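Long-range contacts in FMN Adenylyltransferase (Candida glabrata, PDB 3FWK), which catalyses the transfer of an adenylyl group from ATP to FMN, the step that yields FAD in flavin cofactor biosynthesis: residues Y65-L76 / F124-L134; H114-E122 / F224-T233. One frame throughout, in Å; residues are numbered along the deposited sequence.

Interaction 1. Residues Y65-L76 / F124-L134; sequences YNGGKDCQVLLL and FIEETSLRYSL
Gly-67 and Ile-125 bring the two backbones closest, their CA atoms 5.1 Å apart, whereas further along Leu-75 and Tyr-132 stand 9.3 Å apart by the same measure. At the close end CG1 of Ile-125 rests 3.7 Å from CA of Gly-67, a residue of positive phi, and its CD1 lies by the carbonyl of Asn-66. Asn-66 forms an Asx turn, OD1 accepting from Gly-68 N. With CG anti to the backbone N (chi1 -179°), the ring of Tyr-65 extends to the second helix, where OH donates to Thr-128 OG1 at 2.8 Å. That hydroxyl in turn donates a hydrogen bond to Phe-124 O, which also accepts from Thr-128 N on the opposite face of its plane. The extended Gln-72 crosses Phe-124 at about a right angle, OE1 3.4 Å from CZ, and NE2 makes a weak bond to Tyr-132 OH at the ring edge; Pro-215 O and Glu-214 are the stronger partners of these two groups. Leu-75 CD2 sits 3.7 Å from Tyr-132 CD2 and meets Leu-134 tip to tip. In this Rossmann-like fold the loop after strand 61-64 and the start of helix 69-86 thus pack on helix 119-131; the glycine-containing loop Tyr-65 to Asp-70 is consistent with the PP-loop of the phosphoadenosine phosphosulfate reductase family. Two hydrogen bonds in series, through Thr-128 to Phe-124 O, fix the polar end of a buried tyrosine in a largely apolar interface.

Interaction 2. Residues H114-E122 / F224-T233; sequences HDDTFKTLE and FTSLGNVEET
Phe-118 lies at the middle of this contact, its ring set among groups that approach from distinct directions. Val-230 comes over one face: CG1 stands 4.0 Å from the ring centroid and 14° off the normal, a CH-pi contact made as the two side chains run antiparallel alongside one another. Thr-233 CB meets the edge in plane, 3.8 Å from CE2, and the carbonyl oxygen of Gly-228 also lies near the ring plane, 3.4 Å from Phe-118 CE2. Phe-224 arrives from the opposite direction with its ring plane turned 70° to that of Phe-118, an oblique pairing that brings CE1 to 4.0 Å from Phe-118 CZ. CG of Phe-118 is anti to the carbonyl carbon (chi1 -82°), which carries the ring toward the 224-233 loop from the N-cap position of helix 119-131. Beside it, Leu-121 and Leu-227 touch through their CD1 methyls.

The backbones are tied twice. Val-230 N donates to Asp-116 O at 2.9 Å, almost in line with the carbonyl bond, and a water accepts from Phe-118 N while donating to Gly-228 O. Glu-231, on the exposed side, comes close to Asp-116: OD2 of the aspartate and OE1 of the glutamate are modelled 2.7 Å apart, which might mean a shared proton, but the place of the Glu-231 carboxylate is doubtful. The secure chemistry is the direct bond and the water bridge, which tie backbone to backbone while the Phe-118 ring packs between, joining the 224-233 loop to the start of helix 119-131.

In the fold
One helix, 119-131, serves both contacts: interaction 2 engages its N-terminal turn and the loop leading into it, interaction 1 its later turns and the chain beyond. Leu-121 joins them, since its CD1 also packs on Asn-66 and Gly-67, and Lys-69 NZ probably bonds to Thr-225 O. Interaction 1 is buried near the centre of the chain, helix beside helix alongside strand 107-111, and relies on apolar packing with a few polar groups, some satisfied within the contact and others by residues outside it. Interaction 2, farther out and only partly buried, fastens an irregular loop through backbone groups, a bridging water and a phenylalanine, with an exposed glutamate at its margin.

Interaction 1. Residues Y65-L76 / F124-L134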
loop_
_atom_site.group_PDB
_atom_site.type_symbol
_atom_site.label_atom_id
_atom_site.label_comp_id
_atom_site.label_asym_id
_atom_site.label_seq_id
_atom_site.Cartn_x
_atom_site.Cartn_y
_atom_site.Cartn_z
ATOM N N TYR A 65 -0.947 -3.237 7.848
ATOM C CA TYR A 65 -0.475 -3.508 6.501
ATOM C C TYR A 65 -1.230 -4.634 5.864
ATOM O O TYR A 65 -1.227 -5.757 6.391
ATOM C CB TYR A 65 1.021 -3.866 6.546
ATOM C CG TYR A 65 1.663 -4.154 5.206
ATOM C CD1 TYR A 65 1.966 -3.141 4.309
ATOM C CD2 TYR A 65 2.046 -5.486 4.889
ATOM C CE1 TYR A 65 2.527 -3.423 3.081
ATOM C CE2 TYR A 65 2.665 -5.766 3.702
ATOM C CZ TYR A 65 2.883 -4.741 2.796
ATOM O OH TYR A 65 3.526 -4.978 1.602
ATOM N N ASN A 66 -1.839 -4.382 4.707
ATOM C CA ASN A 66 -2.652 -5.413 4.051
ATOM C C ASN A 66 -2.159 -5.771 2.667
ATOM O O ASN A 66 -2.899 -6.426 1.904
ATOM C CB ASN A 66 -4.118 -5.002 4.003
ATOM C CG ASN A 66 -4.347 -3.738 3.155
ATOM O OD1 ASN A 66 -3.532 -3.389 2.292
ATOM N ND2 ASN A 66 -5.452 -3.032 3.414
ATOM N N GLY A 67 -0.951 -5.327 2.321
ATOM C CA GLY A 67 -0.296 -5.708 1.077
ATOM C C GLY A 67 -0.738 -4.950 -0.162
ATOM O O GLY A 67 -0.091 -5.073 -1.196
ATOM N N GLY A 68 -1.790 -4.131 -0.045
ATOM C CA GLY A 68 -2.271 -3.411 -1.189
ATOM C C GLY A 68 -1.409 -2.198 -1.500
ATOM O O GLY A 68 -0.576 -1.780 -0.672
ATOM N N LYS A 69 -1.663 -1.605 -2.654
ATOM C CA LYS A 69 -0.832 -0.495 -3.124
ATOM C C LYS A 69 -0.813 0.687 -2.142
ATOM O O LYS A 69 0.215 1.352 -2.006
ATOM C CB LYS A 69 -1.324 -0.095 -4.519
ATOM C CG LYS A 69 -2.755 0.413 -4.540
ATOM C CD LYS A 69 -3.285 0.577 -5.959
ATOM C CE LYS A 69 -4.639 1.271 -5.982
ATOM N NZ LYS A 69 -5.766 0.451 -5.430
ATOM N N ASP A 70 -1.938 0.975 -1.484
ATOM C CA ASP A 70 -1.970 2.128 -0.571
ATOM C C ASP A 70 -1.114 1.871 0.666
ATOM O O ASP A 70 -0.280 2.694 1.075
ATOM C CB ASP A 70 -3.391 2.447 -0.106
ATOM C CG ASP A 70 -4.324 2.863 -1.231
ATOM O OD1 ASP A 70 -3.885 3.317 -2.299
ATOM O OD2 ASP A 70 -5.550 2.747 -0.955
ATOM N N CYS A 71 -1.290 0.701 1.288
ATOM C CA CYS A 71 -0.455 0.337 2.406
ATOM C C CYS A 71 1.000 0.252 2.030
ATOM O O CYS A 71 1.851 0.581 2.857
ATOM C CB CYS A 71 -0.919 -1.019 2.987
ATOM S SG CYS A 71 -2.380 -0.885 4.039
ATOM N N GLN A 72 1.301 -0.238 0.821
ATOM C CA GLN A 72 2.689 -0.319 0.425
ATOM C C GLN A 72 3.329 1.069 0.256
ATOM O O GLN A 72 4.429 1.307 0.744
ATOM C CB GLN A 72 2.850 -1.160 -0.828
ATOM C CG GLN A 72 4.357 -1.426 -1.071
ATOM C CD GLN A 72 4.632 -2.334 -2.198
ATOM O OE1 GLN A 72 3.724 -2.717 -2.945
ATOM N NE2 GLN A 72 5.910 -2.687 -2.362
ATOM N N VAL A 73 2.646 1.980 -0.435
ATOM C CA VAL A 73 3.167 3.344 -0.525
ATOM C C VAL A 73 3.385 3.893 0.872
ATOM O O VAL A 73 4.426 4.499 1.173
ATOM C CB VAL A 73 2.208 4.249 -1.344
ATOM C CG1 VAL A 73 2.568 5.743 -1.120
ATOM C CG2 VAL A 73 2.266 3.889 -2.806
ATOM N N LEU A 74 2.393 3.747 1.742
ATOM C CA LEU A 74 2.535 4.314 3.076
ATOM C C LEU A 74 3.678 3.672 3.851
ATOM O O LEU A 74 4.386 4.359 4.583
ATOM C CB LEU A 74 1.229 4.211 3.832
ATOM C CG LEU A 74 1.239 4.830 5.242
ATOM C CD1 LEU A 74 1.670 6.326 5.218
ATOM C CD2 LEU A 74 -0.137 4.714 5.841
ATOM N N LEU A 75 3.872 2.361 3.690
ATOM C CA LEU A 75 4.986 1.715 4.386
ATOM C C LEU A 75 6.329 2.279 3.882
ATOM O O LEU A 75 7.233 2.518 4.688
ATOM C CB LEU A 75 4.933 0.218 4.153
ATOM C CG LEU A 75 6.048 -0.595 4.844
ATOM C CD1 LEU A 75 6.089 -0.419 6.349
ATOM C CD2 LEU A 75 5.868 -2.094 4.463
ATOM N N LEU A 76 6.494 2.455 2.563
ATOM C CA LEU A 76 7.726 3.054 2.060
ATOM C C LEU A 76 7.942 4.440 2.656
ATOM O O LEU A 76 9.049 4.782 3.059
ATOM C CB LEU A 76 7.676 3.133 0.539
ATOM C CG LEU A 76 7.551 1.806 -0.222
ATOM C CD1 LEU A 76 7.553 2.057 -1.722
ATOM C CD2 LEU A 76 8.614 0.759 0.197
ATOM N N PHE A 124 2.204 -12.032 -1.067
ATOM C CA PHE A 124 2.895 -10.759 -1.122
ATOM C C PHE A 124 3.113 -10.171 0.272
ATOM O O PHE A 124 4.162 -9.574 0.554
ATOM C CB PHE A 124 2.103 -9.804 -1.984
ATOM C CG PHE A 124 2.796 -8.476 -2.140
ATOM C CD1 PHE A 124 3.975 -8.396 -2.873
ATOM C CD2 PHE A 124 2.317 -7.335 -1.512
ATOM C CE1 PHE A 124 4.651 -7.186 -3.029
ATOM C CE2 PHE A 124 3.021 -6.109 -1.624
ATOM C CZ PHE A 124 4.185 -6.065 -2.390
ATOM N N ILE A 125 2.128 -10.332 1.162
ATOM C CA ILE A 125 2.295 -9.859 2.551
ATOM C C ILE A 125 3.453 -10.600 3.219
ATOM O O ILE A 125 4.271 -9.997 3.910
ATOM C CB ILE A 125 0.985 -10.012 3.323
ATOM C CG1 ILE A 125 -0.063 -9.028 2.744
ATOM C CG2 ILE A 125 1.223 -9.810 4.815
ATOM C CD1 ILE A 125 -1.496 -9.326 3.194
ATOM N N GLU A 126 3.538 -11.904 2.999
ATOM C CA GLU A 126 4.656 -12.681 3.583
ATOM C C GLU A 126 6.005 -12.245 2.991
ATOM O O GLU A 126 6.985 -12.051 3.727
ATOM C CB GLU A 126 4.379 -14.157 3.318
ATOM C CG GLU A 126 3.176 -14.611 4.134
ATOM C CD GLU A 126 2.471 -15.869 3.610
ATOM O OE1 GLU A 126 3.031 -16.570 2.742
ATOM O OE2 GLU A 126 1.319 -16.124 4.042
ATOM N N GLU A 127 6.034 -12.055 1.674
ATOM C CA GLU A 127 7.280 -11.669 0.988
ATOM C C GLU A 127 7.734 -10.313 1.449
ATOM O O GLU A 127 8.933 -10.087 1.690
ATOM C CB GLU A 127 7.019 -11.663 -0.519
ATOM C CG GLU A 127 6.825 -13.068 -1.080
ATOM C CD GLU A 127 5.887 -13.181 -2.276
ATOM O OE1 GLU A 127 5.529 -12.137 -2.916
ATOM O OE2 GLU A 127 5.495 -14.342 -2.615
ATOM N N THR A 128 6.807 -9.379 1.597
ATOM C CA THR A 128 7.208 -8.065 2.046
ATOM C C THR A 128 7.557 -8.003 3.521
ATOM O O THR A 128 8.421 -7.210 3.908
ATOM C CB THR A 128 6.223 -7.030 1.621
ATOM O OG1 THR A 128 4.958 -7.397 2.049
ATOM C CG2 THR A 128 6.135 -6.899 0.100
ATOM N N SER A 129 6.928 -8.842 4.335
ATOM C CA SER A 129 7.353 -8.914 5.724
ATOM C C SER A 129 8.814 -9.340 5.825
ATOM O O SER A 129 9.555 -8.845 6.679
ATOM C CB SER A 129 6.427 -9.890 6.478
ATOM O OG SER A 129 5.110 -9.371 6.575
ATOM N N LEU A 130 9.218 -10.288 4.986
ATOM C CA LEU A 130 10.622 -10.663 4.973
ATOM C C LEU A 130 11.480 -9.564 4.369
ATOM O O LEU A 130 12.547 -9.267 4.904
ATOM C CB LEU A 130 10.774 -11.925 4.166
ATOM C CG LEU A 130 10.296 -13.202 4.834
ATOM C CD1 LEU A 130 10.438 -14.358 3.860
ATOM C CD2 LEU A 130 11.131 -13.464 6.132
ATOM N N ARG A 131 11.033 -8.941 3.282
ATOM C CA ARG A 131 11.863 -7.946 2.618
ATOM C C ARG A 131 12.198 -6.771 3.495
ATOM O O ARG A 131 13.340 -6.303 3.502
ATOM C CB ARG A 131 11.156 -7.432 1.389
ATOM C CG ARG A 131 12.023 -6.396 0.630
ATOM C CD ARG A 131 11.486 -6.112 -0.738
ATOM N NE ARG A 131 12.255 -5.082 -1.460
ATOM C CZ ARG A 131 13.595 -5.074 -1.755
ATOM N NH1 ARG A 131 14.444 -6.063 -1.435
ATOM N NH2 ARG A 131 14.130 -4.026 -2.356
ATOM N N TYR A 132 11.209 -6.299 4.245
ATOM C CA TYR A 132 11.368 -5.053 5.012
ATOM C C TYR A 132 11.598 -5.324 6.484
ATOM O O TYR A 132 11.543 -4.409 7.286
ATOM C CB TYR A 132 10.124 -4.152 4.854
ATOM C CG TYR A 132 9.780 -3.757 3.410
ATOM C CD1 TYR A 132 10.710 -3.112 2.603
ATOM C CD2 TYR A 132 8.529 -4.115 2.857
ATOM C CE1 TYR A 132 10.367 -2.723 1.269
ATOM C CE2 TYR A 132 8.194 -3.787 1.536
ATOM C CZ TYR A 132 9.131 -3.094 0.751
ATOM O OH TYR A 132 8.830 -2.799 -0.560
ATOM N N SER A 133 11.823 -6.604 6.854
ATOM C CA SER A 133 12.050 -6.966 8.249
ATOM C C SER A 133 10.923 -6.495 9.158
ATOM O O SER A 133 11.165 -5.973 10.246
ATOM C CB SER A 133 13.430 -6.513 8.751
ATOM O OG SER A 133 14.440 -7.270 8.099
ATOM N N LEU A 134 9.692 -6.777 8.749
ATOM C CA LEU A 134 8.526 -6.514 9.598
ATOM C C LEU A 134 8.372 -7.621 10.666
ATOM O O LEU A 134 8.809 -8.744 10.475
ATOM C CB LEU A 134 7.253 -6.431 8.728
ATOM C CG LEU A 134 7.322 -5.473 7.523
ATOM C CD1 LEU A 134 5.973 -5.448 6.825
ATOM C CD2 LEU A 134 7.798 -4.072 7.974
#

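Interaction 2. Residues H114-E122 / F224-T233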
loop_
_atom_site.group_PDB
_atom_site.type_symbol
_atom_site.label_atom_id
_atom_site.label_comp_id
_atom_site.label_asym_id
_atom_site.label_seq_id
_atom_site.Cartn_x
_atom_site.Cartn_y
_atom_site.Cartn_z
ATOM N N HIS A 114 -8.426 -12.475 6.191
ATOM C CA HIS A 114 -9.800 -12.940 5.932
ATOM C C HIS A 114 -9.740 -14.204 5.126
ATOM O O HIS A 114 -8.775 -14.429 4.361
ATOM C CB HIS A 114 -10.591 -11.889 5.120
ATOM C CG HIS A 114 -10.668 -10.553 5.783
ATOM N ND1 HIS A 114 -9.723 -9.565 5.597
ATOM C CD2 HIS A 114 -11.554 -10.058 6.669
ATOM C CE1 HIS A 114 -10.044 -8.506 6.321
ATOM N NE2 HIS A 114 -11.148 -8.781 6.988
ATOM N N ASP A 115 -10.803 -14.998 5.221
ATOM C CA ASP A 115 -10.787 -16.290 4.567
ATOM C C ASP A 115 -10.959 -16.191 3.052
ATOM O O ASP A 115 -10.748 -17.169 2.374
ATOM C CB ASP A 115 -11.793 -17.232 5.196
ATOM C CG ASP A 115 -13.191 -16.830 4.964
ATOM O OD1 ASP A 115 -13.639 -16.088 4.117
ATOM O OD2 ASP A 115 -14.010 -17.380 5.761
ATOM N N ASP A 116 -11.278 -15.001 2.545
ATOM C CA ASP A 116 -11.548 -14.797 1.128
ATOM C C ASP A 116 -10.533 -13.847 0.484
ATOM O O ASP A 116 -10.805 -13.221 -0.535
ATOM C CB ASP A 116 -12.993 -14.349 0.902
ATOM C CG ASP A 116 -13.335 -13.045 1.594
ATOM O OD1 ASP A 116 -12.467 -12.478 2.320
ATOM O OD2 ASP A 116 -14.498 -12.557 1.398
ATOM N N THR A 117 -9.346 -13.788 1.068
ATOM C CA THR A 117 -8.224 -12.979 0.521
ATOM C C THR A 117 -7.601 -13.695 -0.679
ATOM O O THR A 117 -7.461 -14.915 -0.672
ATOM C CB THR A 117 -7.164 -12.802 1.615
ATOM O OG1 THR A 117 -7.772 -12.237 2.790
ATOM C CG2 THR A 117 -6.026 -11.908 1.192
ATOM N N PHE A 118 -7.173 -12.957 -1.688
ATOM C CA PHE A 118 -6.432 -13.538 -2.794
ATOM C C PHE A 118 -5.154 -14.208 -2.291
ATOM O O PHE A 118 -4.380 -13.628 -1.507
ATOM C CB PHE A 118 -5.990 -12.453 -3.802
ATOM C CG PHE A 118 -7.061 -12.052 -4.775
ATOM C CD1 PHE A 118 -7.223 -12.746 -5.968
ATOM C CD2 PHE A 118 -7.911 -10.980 -4.476
ATOM C CE1 PHE A 118 -8.209 -12.401 -6.865
ATOM C CE2 PHE A 118 -8.914 -10.617 -5.403
ATOM C CZ PHE A 118 -9.073 -11.345 -6.563
ATOM N N LYS A 119 -4.867 -15.400 -2.819
ATOM C CA LYS A 119 -3.623 -16.101 -2.473
ATOM C C LYS A 119 -2.395 -15.230 -2.817
ATOM O O LYS A 119 -1.419 -15.200 -2.077
ATOM C CB LYS A 119 -3.534 -17.412 -3.234
ATOM C CG LYS A 119 -2.322 -18.231 -2.883
ATOM C CD LYS A 119 -2.306 -18.642 -1.397
ATOM C CE LYS A 119 -1.384 -19.816 -1.118
ATOM N NZ LYS A 119 -1.831 -20.499 0.181
ATOM N N THR A 120 -2.426 -14.541 -3.960
ATOM C CA THR A 120 -1.259 -13.755 -4.367
ATOM C C THR A 120 -1.013 -12.650 -3.332
ATOM O O THR A 120 0.130 -12.282 -3.061
ATOM C CB THR A 120 -1.470 -13.125 -5.742
ATOM O OG1 THR A 120 -1.596 -14.145 -6.720
ATOM C CG2 THR A 120 -0.269 -12.277 -6.133
ATOM N N LEU A 121 -2.094 -12.061 -2.793
ATOM C CA LEU A 121 -1.951 -11.054 -1.769
ATOM C C LEU A 121 -1.370 -11.643 -0.467
ATOM O O LEU A 121 -0.486 -11.032 0.135
ATOM C CB LEU A 121 -3.287 -10.359 -1.531
ATOM C CG LEU A 121 -3.255 -9.100 -0.707
ATOM C CD1 LEU A 121 -2.256 -8.051 -1.222
ATOM C CD2 LEU A 121 -4.649 -8.505 -0.721
ATOM N N GLU A 122 -1.862 -12.821 -0.024
ATOM C CA GLU A 122 -1.236 -13.494 1.126
ATOM C C GLU A 122 0.250 -13.685 0.893
ATOM O O GLU A 122 1.087 -13.411 1.775
ATOM C CB GLU A 122 -1.904 -14.857 1.388
ATOM C CG GLU A 122 -3.388 -14.809 1.730
ATOM C CD GLU A 122 -3.707 -14.373 3.120
ATOM O OE1 GLU A 122 -2.811 -14.055 3.926
ATOM O OE2 GLU A 122 -4.928 -14.405 3.434
ATOM N N PHE A 224 -6.117 -5.717 -12.289
ATOM C CA PHE A 224 -6.820 -5.348 -11.068
ATOM C C PHE A 224 -6.420 -3.942 -10.671
ATOM O O PHE A 224 -5.237 -3.563 -10.766
ATOM C CB PHE A 224 -6.462 -6.331 -9.941
ATOM C CG PHE A 224 -7.029 -7.689 -10.171
ATOM C CD1 PHE A 224 -8.307 -7.990 -9.730
ATOM C CD2 PHE A 224 -6.320 -8.690 -10.834
ATOM C CE1 PHE A 224 -8.824 -9.266 -9.914
ATOM C CE2 PHE A 224 -6.851 -9.933 -11.068
ATOM C CZ PHE A 224 -8.097 -10.237 -10.583
ATOM N N THR A 225 -7.402 -3.167 -10.187
ATOM C CA THR A 225 -7.126 -1.859 -9.619
ATOM C C THR A 225 -7.448 -1.767 -8.148
ATOM O O THR A 225 -7.043 -0.815 -7.492
ATOM C CB THR A 225 -7.907 -0.765 -10.383
ATOM O OG1 THR A 225 -9.310 -1.059 -10.350
ATOM C CG2 THR A 225 -7.445 -0.688 -11.824
ATOM N N SER A 226 -8.184 -2.736 -7.629
ATOM C CA SER A 226 -8.519 -2.759 -6.218
ATOM C C SER A 226 -8.756 -4.164 -5.773
ATOM O O SER A 226 -9.668 -4.825 -6.324
ATOM C CB SER A 226 -9.856 -2.002 -5.961
ATOM O OG SER A 226 -10.265 -2.045 -4.611
ATOM N N LEU A 227 -7.989 -4.596 -4.762
ATOM C CA LEU A 227 -7.962 -5.991 -4.357
ATOM C C LEU A 227 -8.974 -6.167 -3.235
ATOM O O LEU A 227 -8.698 -5.958 -2.070
ATOM C CB LEU A 227 -6.554 -6.393 -3.930
ATOM C CG LEU A 227 -5.504 -6.174 -5.036
ATOM C CD1 LEU A 227 -4.111 -6.547 -4.515
ATOM C CD2 LEU A 227 -5.822 -6.886 -6.345
ATOM N N GLY A 228 -10.207 -6.461 -3.600
ATOM C CA GLY A 228 -11.199 -6.841 -2.636
ATOM C C GLY A 228 -11.071 -8.354 -2.461
ATOM O O GLY A 228 -10.005 -8.953 -2.676
ATOM N N ASN A 229 -12.170 -9.000 -2.204
ATOM C CA ASN A 229 -12.120 -10.415 -1.935
ATOM C C ASN A 229 -12.189 -11.248 -3.226
ATOM O O ASN A 229 -12.510 -10.745 -4.322
ATOM C CB ASN A 229 -13.192 -10.795 -0.921
ATOM C CG ASN A 229 -14.570 -10.624 -1.452
ATOM O OD1 ASN A 229 -14.915 -11.172 -2.490
ATOM N ND2 ASN A 229 -15.390 -9.865 -0.728
ATOM N N VAL A 230 -11.886 -12.541 -3.092
ATOM C CA VAL A 230 -11.797 -13.396 -4.288
ATOM C C VAL A 230 -13.116 -13.609 -4.964
ATOM O O VAL A 230 -13.143 -13.870 -6.184
ATOM C CB VAL A 230 -11.177 -14.790 -3.981
ATOM C CG1 VAL A 230 -9.778 -14.642 -3.579
ATOM C CG2 VAL A 230 -11.986 -15.589 -2.917
ATOM N N GLU A 231 -14.211 -13.549 -4.207
ATOM C CA GLU A 231 -15.517 -13.834 -4.772
ATOM C C GLU A 231 -16.067 -12.662 -5.574
ATOM O O GLU A 231 -16.832 -12.885 -6.503
ATOM C CB GLU A 231 -16.514 -14.362 -3.703
ATOM C CG GLU A 231 -16.961 -13.481 -2.503
ATOM C CD GLU A 231 -16.022 -13.527 -1.299
ATOM O OE1 GLU A 231 -16.532 -13.205 -0.176
ATOM O OE2 GLU A 231 -14.847 -13.934 -1.467
ATOM N N GLU A 232 -15.702 -11.428 -5.225
ATOM C CA GLU A 232 -16.314 -10.228 -5.839
ATOM C C GLU A 232 -15.387 -9.566 -6.859
ATOM O O GLU A 232 -15.875 -8.837 -7.712
ATOM C CB GLU A 232 -16.630 -9.168 -4.768
ATOM C CG GLU A 232 -15.334 -8.491 -4.153
ATOM C CD GLU A 232 -15.566 -7.541 -2.951
ATOM O OE1 GLU A 232 -16.739 -7.110 -2.728
ATOM O OE2 GLU A 232 -14.571 -7.234 -2.235
ATOM N N THR A 233 -14.084 -9.734 -6.720
ATOM C CA THR A 233 -13.154 -8.853 -7.447
ATOM C C THR A 233 -12.788 -9.394 -8.795
ATOM O O THR A 233 -12.411 -10.544 -8.938
ATOM C CB THR A 233 -11.867 -8.648 -6.619
ATOM O OG1 THR A 233 -12.233 -8.170 -5.324
ATOM C CG2 THR A 233 -10.961 -7.648 -7.265
HETATM O O HOH W 1 -7.960 -10.135 -1.224
#